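Local coordinates for tailspike protein (Siphovirus 9NA, PDB 3RIQ) that probably binds Salmonella lipopolysaccharide as the phage's receptor and cleaves its O-antigen chains as an endorhamnosidase, at residues L69-L74 and A146-N151; T93-D98 and L118-K123; V220-N225 and A260-L265; N370-V375 and A396-S401. All coordinates share one frame; numbering follows the deposited sequence.

Contact 1 of 4, residues L69-L74 and A146-N151; sequences LNWNNL and ATLRVN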
loop_
_atom_site.group_PDB
_atom_site.type_symbol
_atom_site.label_atom_id
_atom_site.label_comp_id
_atom_site.label_asym_id
_atom_site.label_seq_id
_atom_site.Cartn_x
_atom_site.Cartn_y
_atom_site.Cartn_z
ATOM N N LEU A 69 13.740 -14.394 34.873
ATOM C CA LEU A 69 13.964 -13.281 35.821
ATOM C C LEU A 69 12.612 -12.534 35.931
ATOM O O LEU A 69 12.117 -11.978 34.935
ATOM C CB LEU A 69 15.075 -12.369 35.273
ATOM C CG LEU A 69 15.350 -11.054 36.034
ATOM C CD1 LEU A 69 15.723 -11.332 37.526
ATOM C CD2 LEU A 69 16.507 -10.316 35.345
ATOM N N ASN A 70 11.997 -12.542 37.114
ATOM C CA ASN A 70 10.674 -11.882 37.344
ATOM C C ASN A 70 10.830 -10.449 37.805
ATOM O O ASN A 70 11.587 -10.156 38.757
ATOM C CB ASN A 70 9.890 -12.644 38.427
ATOM C CG ASN A 70 9.639 -14.080 38.065
ATOM O OD1 ASN A 70 10.320 -15.013 38.550
ATOM N ND2 ASN A 70 8.649 -14.287 37.235
ATOM N N TRP A 71 10.107 -9.542 37.148
ATOM C CA TRP A 71 10.040 -8.138 37.550
ATOM C C TRP A 71 8.634 -7.833 38.025
ATOM O O TRP A 71 7.660 -7.869 37.235
ATOM C CB TRP A 71 10.430 -7.231 36.390
ATOM C CG TRP A 71 11.924 -7.131 36.150
ATOM C CD1 TRP A 71 12.941 -7.914 36.697
ATOM C CD2 TRP A 71 12.561 -6.180 35.308
ATOM N NE1 TRP A 71 14.167 -7.467 36.223
ATOM C CE2 TRP A 71 13.959 -6.415 35.369
ATOM C CE3 TRP A 71 12.080 -5.134 34.480
ATOM C CZ2 TRP A 71 14.893 -5.652 34.605
ATOM C CZ3 TRP A 71 12.995 -4.380 33.754
ATOM C CH2 TRP A 71 14.396 -4.642 33.820
ATOM N N ASN A 72 8.532 -7.510 39.316
ATOM C CA ASN A 72 7.229 -7.355 39.999
ATOM C C ASN A 72 7.071 -5.933 40.513
ATOM O O ASN A 72 8.054 -5.270 40.834
ATOM C CB ASN A 72 7.160 -8.324 41.185
ATOM C CG ASN A 72 7.349 -9.751 40.759
ATOM O OD1 ASN A 72 8.000 -10.560 41.443
ATOM N ND2 ASN A 72 6.756 -10.095 39.659
ATOM N N ASN A 73 5.836 -5.465 40.568
ATOM C CA ASN A 73 5.504 -4.134 41.086
ATOM C C ASN A 73 6.253 -2.986 40.418
ATOM O O ASN A 73 6.609 -2.014 41.058
ATOM C CB ASN A 73 5.704 -4.086 42.613
ATOM C CG ASN A 73 4.892 -5.148 43.313
ATOM O OD1 ASN A 73 3.705 -5.323 43.028
ATOM N ND2 ASN A 73 5.500 -5.830 44.262
ATOM N N LEU A 74 6.435 -3.070 39.114
ATOM C CA LEU A 74 7.036 -1.955 38.416
ATOM C C LEU A 74 5.966 -0.917 38.225
ATOM O O LEU A 74 4.877 -1.249 37.753
ATOM C CB LEU A 74 7.587 -2.443 37.044
ATOM C CG LEU A 74 8.369 -1.413 36.234
ATOM C CD1 LEU A 74 9.557 -0.869 37.072
ATOM C CD2 LEU A 74 8.899 -2.044 34.896
ATOM N N ALA A 146 17.060 -17.159 28.211
ATOM C CA ALA A 146 16.857 -16.122 29.228
ATOM C C ALA A 146 15.549 -15.391 28.933
ATOM O O ALA A 146 15.435 -14.693 27.903
ATOM C CB ALA A 146 18.033 -15.131 29.183
ATOM N N THR A 147 14.592 -15.504 29.854
ATOM C CA THR A 147 13.298 -14.819 29.717
ATOM C C THR A 147 13.093 -13.817 30.836
ATOM O O THR A 147 13.209 -14.164 32.036
ATOM C CB THR A 147 12.152 -15.873 29.739
ATOM O OG1 THR A 147 12.403 -16.826 28.699
ATOM C CG2 THR A 147 10.792 -15.240 29.501
ATOM N N LEU A 148 12.750 -12.589 30.452
ATOM C CA LEU A 148 12.286 -11.578 31.415
ATOM C C LEU A 148 10.776 -11.731 31.501
ATOM O O LEU A 148 10.092 -11.638 30.482
ATOM C CB LEU A 148 12.627 -10.158 30.890
ATOM C CG LEU A 148 12.404 -9.054 31.966
ATOM C CD1 LEU A 148 13.402 -9.209 33.141
ATOM C CD2 LEU A 148 12.469 -7.672 31.316
ATOM N N ARG A 149 10.251 -11.921 32.713
ATOM C CA ARG A 149 8.810 -11.982 32.927
ATOM C C ARG A 149 8.409 -10.769 33.748
ATOM O O ARG A 149 8.789 -10.652 34.935
ATOM C CB ARG A 149 8.420 -13.272 33.642
ATOM C CG ARG A 149 6.900 -13.482 33.716
ATOM C CD ARG A 149 6.526 -14.760 34.425
ATOM N NE ARG A 149 5.207 -15.203 33.957
ATOM C CZ ARG A 149 4.692 -16.401 34.214
ATOM N NH1 ARG A 149 5.346 -17.240 35.031
ATOM N NH2 ARG A 149 3.519 -16.754 33.679
ATOM N N VAL A 150 7.663 -9.858 33.120
ATOM C CA VAL A 150 7.160 -8.644 33.783
ATOM C C VAL A 150 5.725 -8.961 34.210
ATOM O O VAL A 150 4.880 -9.243 33.349
ATOM C CB VAL A 150 7.221 -7.440 32.840
ATOM C CG1 VAL A 150 6.537 -6.225 33.450
ATOM C CG2 VAL A 150 8.661 -7.133 32.451
ATOM N N ASN A 151 5.466 -8.949 35.524
ATOM C CA ASN A 151 4.168 -9.382 36.038
ATOM C C ASN A 151 3.292 -8.221 36.489
ATOM O O ASN A 151 3.735 -7.363 37.272
ATOM C CB ASN A 151 4.411 -10.302 37.238
ATOM C CG ASN A 151 5.194 -11.582 36.873
ATOM O OD1 ASN A 151 6.255 -11.910 37.476
ATOM N ND2 ASN A 151 4.685 -12.297 35.920
HETATM O O HOH W 1 7.562 -16.712 36.776
HETATM O O HOH W 2 5.924 -5.468 37.300
HETATM O O HOH W 3 3.570 -7.082 39.967
#
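Leu148 lays its methyl CD1 over one face of the Trp71 indole, 3.6 Å from the centroid of the five-membered ring and 9° off its normal, a CH-pi contact reached with CG anti to the backbone N (chi1 -169°). The same methyl touches Leu69 CG at 3.9 Å, the two leucines lying side by side. Phe50 meets the indole edge-to-face, and Met85 packs on Leu148, so this face of the paired strands is apolar. On the other, partly exposed face Asn151 OD1 accepts a bond from Asn72 ND2 at 2.9 Å, on a lone pair in its carbonyl plane but bent at the hydrogen (131°), the two amides nearly coplanar; Asn70 ND2 adds a weak bond to the same oxygen at 3.4 Å. Asn70 ND2 also donates a hydrogen bond to a water, which sits in the guanidinium plane of Arg149 and accepts from its NH1. Beyond that water, Arg149 NE is held by Thr171 and NH2 by Glu194. Four backbone hydrogen bonds, from Leu69 N to Thr147 O at 2.9 Å through to Asn151 N to Trp71 O at 3.0 Å, set the strands in register. Apolar side chains stacked inside, on in-register parallel strands, are characteristic of a right-handed parallel beta-helix.

Contact 2 of 4, residues T93-D98 and L118-K123; sequences TVYRFD and LDKGYK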
loop_
_atom_site.group_PDB
_atom_site.type_symbol
_atom_site.label_atom_id
_atom_site.label_comp_id
_atom_site.label_asym_id
_atom_site.label_seq_id
_atom_site.Cartn_x
_atom_site.Cartn_y
_atom_site.Cartn_z
ATOM N N THR A 93 20.736 -25.789 18.684
ATOM C CA THR A 93 19.670 -25.300 17.817
ATOM C C THR A 93 19.593 -26.099 16.545
ATOM O O THR A 93 20.606 -26.645 16.077
ATOM C CB THR A 93 19.804 -23.802 17.446
ATOM O OG1 THR A 93 20.982 -23.584 16.633
ATOM C CG2 THR A 93 19.848 -22.939 18.725
ATOM N N VAL A 94 18.385 -26.188 15.990
ATOM C CA VAL A 94 18.180 -26.730 14.619
ATOM C C VAL A 94 18.266 -25.593 13.588
ATOM O O VAL A 94 17.724 -24.507 13.836
ATOM C CB VAL A 94 16.838 -27.541 14.515
ATOM C CG1 VAL A 94 15.580 -26.667 14.786
ATOM C CG2 VAL A 94 16.715 -28.200 13.136
ATOM N N TYR A 95 19.010 -25.807 12.497
ATOM C CA TYR A 95 19.207 -24.792 11.472
ATOM C C TYR A 95 18.729 -25.336 10.145
ATOM O O TYR A 95 19.362 -26.226 9.559
ATOM C CB TYR A 95 20.679 -24.383 11.407
ATOM C CG TYR A 95 20.912 -23.215 10.458
ATOM C CD1 TYR A 95 20.317 -21.979 10.702
ATOM C CD2 TYR A 95 21.731 -23.340 9.346
ATOM C CE1 TYR A 95 20.506 -20.915 9.834
ATOM C CE2 TYR A 95 21.958 -22.252 8.463
ATOM C CZ TYR A 95 21.320 -21.042 8.726
ATOM O OH TYR A 95 21.508 -19.962 7.905
ATOM N N ARG A 96 17.592 -24.832 9.676
ATOM C CA ARG A 96 16.883 -25.501 8.553
ATOM C C ARG A 96 17.242 -24.959 7.159
ATOM O O ARG A 96 16.432 -25.067 6.239
ATOM C CB ARG A 96 15.357 -25.372 8.764
ATOM C CG ARG A 96 14.817 -26.168 9.968
ATOM C CD ARG A 96 13.317 -26.035 10.113
ATOM N NE ARG A 96 12.771 -26.919 11.150
ATOM C CZ ARG A 96 12.579 -28.237 11.009
ATOM N NH1 ARG A 96 12.869 -28.850 9.856
ATOM N NH2 ARG A 96 12.087 -28.954 12.014
ATOM N N PHE A 97 18.432 -24.371 7.013
ATOM C CA PHE A 97 18.816 -23.678 5.772
ATOM C C PHE A 97 20.191 -24.093 5.278
ATOM O O PHE A 97 21.072 -24.444 6.052
ATOM C CB PHE A 97 18.701 -22.144 5.942
ATOM C CG PHE A 97 17.338 -21.737 6.428
ATOM C CD1 PHE A 97 16.281 -21.546 5.521
ATOM C CD2 PHE A 97 17.072 -21.664 7.811
ATOM C CE1 PHE A 97 14.993 -21.255 5.968
ATOM C CE2 PHE A 97 15.801 -21.380 8.275
ATOM C CZ PHE A 97 14.743 -21.179 7.339
ATOM N N ASP A 98 20.359 -24.063 3.964
ATOM C CA ASP A 98 21.651 -24.404 3.362
ATOM C C ASP A 98 22.481 -23.143 3.129
ATOM O O ASP A 98 22.084 -22.026 3.526
ATOM C CB ASP A 98 21.474 -25.233 2.065
ATOM C CG ASP A 98 20.783 -24.459 0.913
ATOM O OD1 ASP A 98 20.736 -23.196 0.919
ATOM O OD2 ASP A 98 20.321 -25.151 -0.032
ATOM N N LEU A 118 24.915 -19.662 19.390
ATOM C CA LEU A 118 24.313 -18.452 19.971
ATOM C C LEU A 118 23.717 -17.519 18.915
ATOM O O LEU A 118 23.035 -16.540 19.259
ATOM C CB LEU A 118 25.378 -17.661 20.747
ATOM C CG LEU A 118 25.841 -18.201 22.110
ATOM C CD1 LEU A 118 26.952 -17.347 22.701
ATOM C CD2 LEU A 118 24.658 -18.249 23.031
ATOM N N ASP A 119 24.020 -17.768 17.645
ATOM C CA ASP A 119 23.713 -16.773 16.592
ATOM C C ASP A 119 22.481 -17.070 15.736
ATOM O O ASP A 119 21.895 -16.141 15.175
ATOM C CB ASP A 119 24.934 -16.509 15.684
ATOM C CG ASP A 119 25.393 -17.767 14.913
ATOM O OD1 ASP A 119 25.300 -18.882 15.464
ATOM O OD2 ASP A 119 25.840 -17.656 13.739
ATOM N N LYS A 120 22.127 -18.345 15.567
ATOM C CA LYS A 120 21.076 -18.682 14.588
ATOM C C LYS A 120 20.507 -20.070 14.900
ATOM O O LYS A 120 21.074 -20.833 15.719
ATOM C CB LYS A 120 21.621 -18.637 13.140
ATOM C CG LYS A 120 22.606 -19.724 12.818
ATOM C CD LYS A 120 23.357 -19.389 11.534
ATOM C CE LYS A 120 24.093 -20.603 11.006
ATOM N NZ LYS A 120 25.111 -20.192 9.973
ATOM N N GLY A 121 19.435 -20.423 14.203
ATOM C CA GLY A 121 18.663 -21.622 14.537
ATOM C C GLY A 121 17.839 -21.403 15.793
ATOM O O GLY A 121 17.984 -20.395 16.472
ATOM N N TYR A 122 16.955 -22.348 16.071
ATOM C CA TYR A 122 16.140 -22.309 17.303
ATOM C C TYR A 122 16.157 -23.667 17.992
ATOM O O TYR A 122 16.503 -24.685 17.380
ATOM C CB TYR A 122 14.693 -21.851 16.981
ATOM C CG TYR A 122 13.947 -22.800 16.070
ATOM C CD1 TYR A 122 13.286 -23.919 16.593
ATOM C CD2 TYR A 122 13.893 -22.568 14.680
ATOM C CE1 TYR A 122 12.586 -24.819 15.755
ATOM C CE2 TYR A 122 13.222 -23.467 13.829
ATOM C CZ TYR A 122 12.573 -24.588 14.373
ATOM O OH TYR A 122 11.902 -25.453 13.539
ATOM N N LYS A 123 15.771 -23.693 19.262
ATOM C CA LYS A 123 15.786 -24.960 20.008
ATOM C C LYS A 123 14.745 -25.964 19.474
ATOM O O LYS A 123 13.579 -25.644 19.320
ATOM C CB LYS A 123 15.595 -24.754 21.516
ATOM C CG LYS A 123 14.356 -23.980 21.912
ATOM C CD LYS A 123 13.677 -24.598 23.140
ATOM C CE LYS A 123 12.680 -23.612 23.696
ATOM N NZ LYS A 123 11.978 -24.144 24.930
#
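Tyr122 CG and Val94 CG1 each stand between their backbone N and carbonyl carbon (chi1 63° and 62°), which brings the Val94 methyl over the Tyr122 ring face, 3.8 Å from its centroid. Past Val94 the phenol reaches Arg96, where NE donates to Tyr122 OH at 2.9 Å in a nearly straight bond lying in the guanidinium plane. Asp128 binds both Tyr122 OH and Arg96 NH2, and Asp130 takes NH1, so the guanidinium is fixed on several sides. Lys120, extended beyond CG, runs across Tyr95 with CE over the centre of the ring, 3.6 Å from its centroid; its ammonium NZ makes an off-centre cation-pi contact at 4.5 Å. Thr93 OG1 donates to a lone pair of Lys120 O at 2.9 Å, while Val94 and Tyr122 exchange two backbone bonds as a single antiparallel bridge. Gly121, at a phi of 74°, brings its CA to 3.1 Å from Val94 O. These two irregular segments belong to a long excursion between strands 79-87 and 146-151: helix 107-112 packs Val110 on Val94 and Arg96, while Tyr214 of strand 211-214 touches Tyr95 and Lys120.

Contact 3 of 4, residues V220-N225 and A260-L265; sequences VLFIRN and ARNYRL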
loop_
_atom_site.group_PDB
_atom_site.type_symbol
_atom_site.label_atom_id
_atom_site.label_comp_id
_atom_site.label_asym_id
_atom_site.label_seq_id
_atom_site.Cartn_x
_atom_site.Cartn_y
_atom_site.Cartn_z
ATOM N N VAL A 220 5.841 -12.387 17.800
ATOM C CA VAL A 220 4.978 -11.784 18.820
ATOM C C VAL A 220 3.792 -12.691 18.973
ATOM O O VAL A 220 3.232 -13.157 17.963
ATOM C CB VAL A 220 4.506 -10.346 18.438
ATOM C CG1 VAL A 220 3.743 -9.731 19.605
ATOM C CG2 VAL A 220 5.697 -9.454 18.014
ATOM N N LEU A 221 3.392 -12.935 20.239
ATOM C CA LEU A 221 2.294 -13.855 20.553
ATOM C C LEU A 221 1.303 -13.183 21.508
ATOM O O LEU A 221 1.718 -12.598 22.535
ATOM C CB LEU A 221 2.874 -15.122 21.204
ATOM C CG LEU A 221 1.835 -16.151 21.681
ATOM C CD1 LEU A 221 1.131 -16.773 20.488
ATOM C CD2 LEU A 221 2.504 -17.215 22.494
ATOM N N PHE A 222 0.024 -13.205 21.145
ATOM C CA PHE A 222 -1.076 -12.636 21.970
ATOM C C PHE A 222 -1.945 -13.735 22.588
ATOM O O PHE A 222 -2.353 -14.668 21.886
ATOM C CB PHE A 222 -1.985 -11.733 21.129
ATOM C CG PHE A 222 -1.297 -10.493 20.627
ATOM C CD1 PHE A 222 -1.339 -9.302 21.354
ATOM C CD2 PHE A 222 -0.519 -10.534 19.465
ATOM C CE1 PHE A 222 -0.658 -8.155 20.917
ATOM C CE2 PHE A 222 0.155 -9.382 19.026
ATOM C CZ PHE A 222 0.098 -8.211 19.755
ATOM N N ILE A 223 -2.189 -13.624 23.903
ATOM C CA ILE A 223 -3.046 -14.544 24.638
ATOM C C ILE A 223 -4.090 -13.739 25.411
ATOM O O ILE A 223 -3.729 -12.930 26.283
ATOM C CB ILE A 223 -2.170 -15.381 25.625
ATOM C CG1 ILE A 223 -1.274 -16.335 24.845
ATOM C CG2 ILE A 223 -3.034 -16.132 26.674
ATOM C CD1 ILE A 223 -0.068 -16.892 25.671
ATOM N N ARG A 224 -5.369 -13.937 25.070
ATOM C CA ARG A 224 -6.496 -13.243 25.743
ATOM C C ARG A 224 -6.306 -11.720 25.762
ATOM O O ARG A 224 -6.417 -11.065 26.832
ATOM C CB ARG A 224 -6.791 -13.801 27.171
ATOM C CG ARG A 224 -8.219 -13.513 27.607
ATOM C CD ARG A 224 -8.551 -14.145 28.991
ATOM N NE ARG A 224 -9.932 -13.768 29.374
ATOM C CZ ARG A 224 -11.035 -14.408 28.979
ATOM N NH1 ARG A 224 -10.958 -15.520 28.240
ATOM N NH2 ARG A 224 -12.242 -13.975 29.379
ATOM N N ASN A 225 -5.989 -11.167 24.582
ATOM C CA ASN A 225 -5.939 -9.706 24.382
ATOM C C ASN A 225 -7.131 -9.251 23.540
ATOM O O ASN A 225 -7.555 -9.966 22.616
ATOM C CB ASN A 225 -4.617 -9.256 23.719
ATOM C CG ASN A 225 -3.476 -9.087 24.724
ATOM O OD1 ASN A 225 -2.866 -7.997 24.803
ATOM N ND2 ASN A 225 -3.170 -10.143 25.498
ATOM N N ALA A 260 -7.821 -18.421 25.415
ATOM C CA ALA A 260 -6.612 -17.647 25.199
ATOM C C ALA A 260 -6.697 -16.837 23.901
ATOM O O ALA A 260 -5.689 -16.350 23.376
ATOM C CB ALA A 260 -5.411 -18.626 25.120
ATOM N N ARG A 261 -7.901 -16.750 23.357
ATOM C CA ARG A 261 -8.163 -16.122 22.058
ATOM C C ARG A 261 -8.016 -14.603 22.123
ATOM O O ARG A 261 -7.704 -14.040 23.169
ATOM C CB ARG A 261 -9.555 -16.523 21.589
ATOM C CG ARG A 261 -9.677 -18.045 21.342
ATOM C CD ARG A 261 -11.131 -18.378 21.061
ATOM N NE ARG A 261 -11.383 -19.797 20.756
ATOM C CZ ARG A 261 -11.642 -20.743 21.659
ATOM N NH1 ARG A 261 -11.654 -20.459 22.969
ATOM N NH2 ARG A 261 -11.905 -21.984 21.252
ATOM N N ASN A 262 -8.226 -13.931 20.992
ATOM C CA ASN A 262 -7.921 -12.504 20.857
ATOM C C ASN A 262 -8.863 -11.811 19.902
ATOM O O ASN A 262 -9.325 -12.435 18.950
ATOM C CB ASN A 262 -6.475 -12.304 20.368
ATOM C CG ASN A 262 -5.475 -13.001 21.254
ATOM O OD1 ASN A 262 -4.962 -12.400 22.208
ATOM N ND2 ASN A 262 -5.186 -14.290 20.955
ATOM N N TYR A 263 -9.078 -10.514 20.136
ATOM C CA TYR A 263 -10.068 -9.712 19.428
ATOM C C TYR A 263 -9.578 -8.330 19.124
ATOM O O TYR A 263 -8.789 -7.751 19.893
ATOM C CB TYR A 263 -11.362 -9.545 20.286
ATOM C CG TYR A 263 -12.159 -10.824 20.425
ATOM C CD1 TYR A 263 -13.222 -11.109 19.557
ATOM C CD2 TYR A 263 -11.851 -11.762 21.417
ATOM C CE1 TYR A 263 -13.937 -12.299 19.652
ATOM C CE2 TYR A 263 -12.572 -12.944 21.534
ATOM C CZ TYR A 263 -13.619 -13.208 20.636
ATOM O OH TYR A 263 -14.320 -14.363 20.728
ATOM N N ARG A 264 -10.024 -7.795 17.988
ATOM C CA ARG A 264 -9.897 -6.358 17.738
ATOM C C ARG A 264 -8.473 -5.779 17.812
ATOM O O ARG A 264 -8.223 -4.733 18.441
ATOM C CB ARG A 264 -10.886 -5.579 18.644
ATOM C CG ARG A 264 -12.333 -5.890 18.228
ATOM C CD ARG A 264 -13.371 -5.137 19.054
ATOM N NE ARG A 264 -13.388 -5.486 20.473
ATOM C CZ ARG A 264 -14.421 -5.252 21.289
ATOM N NH1 ARG A 264 -15.510 -4.634 20.835
ATOM N NH2 ARG A 264 -14.359 -5.619 22.561
ATOM N N LEU A 265 -7.523 -6.500 17.213
ATOM C CA LEU A 265 -6.135 -6.023 17.146
ATOM C C LEU A 265 -5.856 -5.474 15.748
ATOM O O LEU A 265 -6.636 -5.717 14.792
ATOM C CB LEU A 265 -5.163 -7.178 17.461
ATOM C CG LEU A 265 -5.357 -7.765 18.876
ATOM C CD1 LEU A 265 -4.495 -9.031 19.051
ATOM C CD2 LEU A 265 -4.992 -6.742 19.973
#
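Asn262 OD1 accepts the backbone N-H of Asn225 at 2.9 Å, fastening the end of strand 220-223 to the loop that leads from strand 258-259 to strand 266-273 in a right-handed parallel beta-helix. Among the polar contacts, this bond comes from above the carbonyl plane of the amide, 39° out of it, while the other end of the same amide, ND2, gives a weak bond to Phe222 O. The Asn262 side chain thus spans the bend at residues 222-225, with CG anti to its carbonyl carbon (chi1 -55°). Two backbone bonds flank it: Arg224 N to Ala260 O, and Tyr263 N to Asn225 O at 3.0 Å, the latter in the carbonyl plane. Arg224 itself takes a positive phi, which turns the chain here. Close CA-H...O approaches join the same backbones, such as Arg224 CA to Arg261 O. The charged ends are held by other residues: Arg224 by Thr199 O, Asp294 O and Ser259 O, and Arg261 by Asp285 and Glu254. The apolar contacts lie at the two ends of segment 260-265. Ile223 CG2 meets Ala260 CB at 3.8 Å, and Leu265 places CD1 over one face of the Phe222 ring, offset toward its rim. The Asn225 amide, met by Asn195 at ND2 and Asn205 at OD1, also folds back, ND2 donating to Ile223 O at 2.9 Å in a bent bond (138°) from above the carbonyl plane.

Contact 4 of 4, residues N370-V375 and A396-S401; sequences NLNQIV and AVYAPS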
loop_
_atom_site.group_PDB
_atom_site.type_symbol
_atom_site.label_atom_id
_atom_site.label_comp_id
_atom_site.label_asym_id
_atom_site.label_seq_id
_atom_site.Cartn_x
_atom_site.Cartn_y
_atom_site.Cartn_z
ATOM N N ASN A 370 -0.751 -30.330 -4.153
ATOM C CA ASN A 370 -2.121 -30.206 -4.647
ATOM C C ASN A 370 -2.990 -29.240 -3.873
ATOM O O ASN A 370 -4.216 -29.386 -3.806
ATOM C CB ASN A 370 -2.795 -31.575 -4.792
ATOM C CG ASN A 370 -2.862 -32.013 -6.225
ATOM O OD1 ASN A 370 -3.237 -31.222 -7.108
ATOM N ND2 ASN A 370 -2.503 -33.265 -6.484
ATOM N N LEU A 371 -2.344 -28.222 -3.329
ATOM C CA LEU A 371 -3.027 -27.181 -2.586
ATOM C C LEU A 371 -3.323 -25.985 -3.503
ATOM O O LEU A 371 -2.643 -25.760 -4.472
ATOM C CB LEU A 371 -2.163 -26.732 -1.386
ATOM C CG LEU A 371 -1.808 -27.852 -0.412
ATOM C CD1 LEU A 371 -0.946 -27.238 0.703
ATOM C CD2 LEU A 371 -3.061 -28.507 0.151
ATOM N N ASN A 372 -4.361 -25.240 -3.162
ATOM C CA ASN A 372 -4.776 -24.064 -3.924
ATOM C C ASN A 372 -3.983 -22.798 -3.576
ATOM O O ASN A 372 -3.367 -22.717 -2.516
ATOM C CB ASN A 372 -6.277 -23.867 -3.724
ATOM C CG ASN A 372 -7.065 -25.090 -4.108
ATOM O OD1 ASN A 372 -6.867 -25.640 -5.187
ATOM N ND2 ASN A 372 -7.927 -25.526 -3.249
ATOM N N GLN A 373 -3.950 -21.827 -4.488
ATOM C CA GLN A 373 -3.209 -20.589 -4.223
ATOM C C GLN A 373 -3.911 -19.739 -3.181
ATOM O O GLN A 373 -3.274 -19.285 -2.260
ATOM C CB GLN A 373 -2.978 -19.766 -5.506
ATOM C CG GLN A 373 -2.260 -20.580 -6.594
ATOM C CD GLN A 373 -0.792 -20.764 -6.339
ATOM O OE1 GLN A 373 -0.063 -19.797 -6.145
ATOM N NE2 GLN A 373 -0.340 -22.005 -6.370
ATOM N N ILE A 374 -5.210 -19.536 -3.343
ATOM C CA ILE A 374 -6.035 -18.751 -2.428
ATOM C C ILE A 374 -7.255 -19.602 -2.105
ATOM O O ILE A 374 -7.884 -20.177 -3.010
ATOM C CB ILE A 374 -6.456 -17.413 -3.073
ATOM C CG1 ILE A 374 -5.239 -16.504 -3.238
ATOM C CG2 ILE A 374 -7.527 -16.659 -2.211
ATOM C CD1 ILE A 374 -5.537 -15.140 -3.884
ATOM N N VAL A 375 -7.544 -19.722 -0.816
ATOM C CA VAL A 375 -8.715 -20.463 -0.330
ATOM C C VAL A 375 -9.541 -19.598 0.600
ATOM O O VAL A 375 -8.977 -18.932 1.498
ATOM C CB VAL A 375 -8.300 -21.734 0.481
ATOM C CG1 VAL A 375 -9.530 -22.392 1.118
ATOM C CG2 VAL A 375 -7.546 -22.732 -0.421
ATOM N N ALA A 396 -6.472 -21.246 -8.739
ATOM C CA ALA A 396 -5.976 -19.926 -8.342
ATOM C C ALA A 396 -6.785 -19.356 -7.174
ATOM O O ALA A 396 -6.206 -18.849 -6.192
ATOM C CB ALA A 396 -6.019 -18.965 -9.530
ATOM N N VAL A 397 -8.118 -19.430 -7.293
ATOM C CA VAL A 397 -9.028 -19.011 -6.233
ATOM C C VAL A 397 -10.055 -20.099 -6.000
ATOM O O VAL A 397 -10.904 -20.384 -6.884
ATOM C CB VAL A 397 -9.741 -17.669 -6.545
ATOM C CG1 VAL A 397 -10.663 -17.260 -5.391
ATOM C CG2 VAL A 397 -8.696 -16.553 -6.791
ATOM N N TYR A 398 -10.007 -20.680 -4.794
ATOM C CA TYR A 398 -10.974 -21.699 -4.406
ATOM C C TYR A 398 -11.779 -21.106 -3.254
ATOM O O TYR A 398 -11.338 -21.081 -2.101
ATOM C CB TYR A 398 -10.283 -23.006 -3.997
ATOM C CG TYR A 398 -11.264 -24.133 -3.742
ATOM C CD1 TYR A 398 -11.682 -24.944 -4.785
ATOM C CD2 TYR A 398 -11.784 -24.388 -2.458
ATOM C CE1 TYR A 398 -12.586 -25.982 -4.571
ATOM C CE2 TYR A 398 -12.683 -25.415 -2.242
ATOM C CZ TYR A 398 -13.092 -26.199 -3.310
ATOM O OH TYR A 398 -13.984 -27.240 -3.130
ATOM N N ALA A 399 -12.962 -20.606 -3.586
ATOM C CA ALA A 399 -13.751 -19.808 -2.634
ATOM C C ALA A 399 -15.247 -20.015 -2.937
ATOM O O ALA A 399 -15.959 -19.075 -3.280
ATOM C CB ALA A 399 -13.330 -18.327 -2.722
ATOM N N PRO A 400 -15.726 -21.255 -2.769
ATOM C CA PRO A 400 -17.029 -21.627 -3.335
ATOM C C PRO A 400 -18.199 -20.758 -2.897
ATOM O O PRO A 400 -19.130 -20.564 -3.670
ATOM C CB PRO A 400 -17.244 -23.052 -2.820
ATOM C CG PRO A 400 -15.928 -23.536 -2.429
ATOM C CD PRO A 400 -15.028 -22.407 -2.166
ATOM N N SER A 401 -18.164 -20.266 -1.656
ATOM C CA SER A 401 -19.269 -19.492 -1.108
ATOM C C SER A 401 -19.007 -17.994 -1.112
ATOM O O SER A 401 -19.810 -17.219 -0.593
ATOM C CB SER A 401 -19.550 -19.941 0.321
ATOM O OG SER A 401 -19.987 -21.284 0.317
#
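Val375 and Tyr398 pair in parallel, CA to CA 4.8 Å, on adjoining coils of the right-handed beta-helix, and the Tyr398 N-H donates to Ile374 O at 2.8 Å in a nearly straight bond. The pairing frays toward its start, where the bond from Ile374 N to Ala396 O is weak, bent to 127°. Near the far end Val375 CA approaches Tyr398 O at 3.2 Å. Ile374 and Val397 lie on one face, their CB and CG2 4.4 Å apart; Ile374 continues into an apolar layer with Ile359, Val361, Ile385 and Val387. On the other face stand Val375 and Tyr398. Gln373 rests its CB against Ala396 O, while its chain, bent at chi2 (-76°), carries OE1 off to the backbone N of Ala364. Asn372 comes in from the loop before the strand, its OD1 taken by the backbone N of Tyr395, whose ring also meets that of Tyr398 edge-to-face. The other end of the Asn372 amide, ND2, comes obliquely against Tyr398, 3.5 Å from its CB and 3.6 Å from its CG.

Contacts 1, 3 and 4 follow one another along the chain and mark three levels of the same parallel beta-helix; contact 2 is nested inside the loop that contact 1 closes. Contacts 1 and 4 pair neighbouring parallel strands, 67-72 with 146-151 and 374-376 with 397-399, and their centres lie about 45 Å apart. Contact 3 lies between them in sequence, its centre about 20 Å from that of contact 1 and about 27 Å from that of contact 4, and joins the end of strand 220-223 to the loop before strand 266-273. Contact 2 lies within the excursion between strands 79-87 and 146-151, about 28 Å from contact 3, centre to centre. None of the four touches another. Together they indicate an elongated scaffold built coil upon coil, with an excursion on its flank.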